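PDB 4BQ2: B-agarase from Saccharophagus degradans, which hydrolyses agarose chains as a family 50 exo-beta-agarase, cleaving their beta-glycosidic linkages from the chain end. Local coordinates for residues M731-A734 with A735-N739. Sequence-based numbering, arbitrary orientation.
Sequences MVDA and AKEVN
Ala735 N donates to Met731 O at 2.8 Å with an N-H...O angle of 163°, the first of four i to i+4 bonds that join residues 731-734 to 735-739 in regular alpha-helix. Its methyl lies beside that same carbonyl. Lys736 N repeats the bond to Val732 O. With CG anti to its own carbonyl carbon (chi1 -65°) and the chain extended beyond, Lys736 runs alongside Val732, CE resting 3.8 Å from Val732 CG1. Glu737 N reaches Asp733 O at 3.0 Å. Glu737 CG, set anti to the carbonyl carbon, lies 3.8 Å from Asp733 OD2; the bend at chi2 then turns the carboxylate. The two side chains run side by side, their carboxylate planes 33° apart. Val738 N bonds to Ala734 O, the last of the four, and Asn739 N to Ala735 O carries the ladder one step further. Helix 729-739 packs through Val732 and Lys736 on Trp410 of helix 394-410, through Ala734 and Val738 on helix 673-688, and through Met731 and Ala735 on Phe720. Asn739 ND2 hydrogen-bonds to Trp410 O and Asn739 OD1 to Thr284 OG1. Asp733 OD2 and Glu737 OE2 stand 4.5 Å apart, a like-charge pair that is probably eased by one water, which donates to Asp733 OD1 (2.7 Å) and Glu737 OE2 (2.9 Å) on the exposed face.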
# COMPACT_ATOMS: atom_id res chain seq x y z
N MET A 731 -6.02 15.90 9.22
CA MET A 731 -5.14 15.64 8.06
C MET A 731 -4.97 16.93 7.24
O MET A 731 -3.84 17.28 6.80
CB MET A 731 -5.68 14.48 7.21
CG MET A 731 -5.62 13.09 7.86
SD MET A 731 -4.04 12.72 8.69
CE MET A 731 -2.91 12.93 7.33
N VAL A 732 -6.07 17.66 7.08
CA VAL A 732 -6.01 18.98 6.43
C VAL A 732 -5.00 19.90 7.12
O VAL A 732 -4.13 20.50 6.47
CB VAL A 732 -7.37 19.68 6.43
CG1 VAL A 732 -7.23 21.11 5.91
CG2 VAL A 732 -8.37 18.91 5.57
N ASP A 733 -5.10 20.02 8.43
CA ASP A 733 -4.17 20.88 9.13
C ASP A 733 -2.73 20.44 8.93
O ASP A 733 -1.87 21.29 8.67
CB ASP A 733 -4.51 20.95 10.60
CG ASP A 733 -3.76 22.04 11.27
OD1 ASP A 733 -4.18 23.19 11.13
OD2 ASP A 733 -2.73 21.75 11.90
N ALA A 734 -2.47 19.12 9.01
CA ALA A 734 -1.11 18.60 8.86
C ALA A 734 -0.59 18.91 7.46
O ALA A 734 0.55 19.33 7.30
CB ALA A 734 -1.05 17.10 9.15
N ALA A 735 -1.45 18.74 6.46
CA ALA A 735 -1.06 19.05 5.08
C ALA A 735 -0.76 20.54 4.91
O ALA A 735 0.25 20.90 4.28
CB ALA A 735 -2.13 18.56 4.10
N LYS A 736 -1.59 21.40 5.47
CA LYS A 736 -1.34 22.84 5.35
C LYS A 736 -0.04 23.27 6.02
O LYS A 736 0.67 24.13 5.48
CB LYS A 736 -2.51 23.69 5.86
CG LYS A 736 -3.79 23.53 5.05
CD LYS A 736 -4.83 24.51 5.62
CE LYS A 736 -6.10 24.57 4.82
NZ LYS A 736 -6.84 25.84 5.19
N GLU A 737 0.27 22.68 7.17
CA GLU A 737 1.51 23.02 7.90
C GLU A 737 2.74 22.66 7.08
O GLU A 737 3.71 23.44 7.00
CB GLU A 737 1.54 22.29 9.26
CG GLU A 737 0.55 22.87 10.30
CD GLU A 737 1.09 24.12 11.03
OE1 GLU A 737 2.33 24.18 11.24
OE2 GLU A 737 0.30 25.02 11.42
N VAL A 738 2.71 21.47 6.49
CA VAL A 738 3.82 21.00 5.66
C VAL A 738 3.91 21.81 4.37
O VAL A 738 5.01 22.26 3.96
CB VAL A 738 3.64 19.50 5.32
CG1 VAL A 738 4.62 19.07 4.20
CG2 VAL A 738 3.86 18.64 6.57
N ASN A 739 2.75 21.97 3.71
CA ASN A 739 2.73 22.65 2.42
C ASN A 739 3.10 24.13 2.51
O ASN A 739 3.62 24.71 1.54
CB ASN A 739 1.35 22.48 1.77
CG ASN A 739 1.12 21.08 1.22
OD1 ASN A 739 2.08 20.35 0.94
ND2 ASN A 739 -0.15 20.69 1.07
O HOH W 1 -2.56 25.38 11.19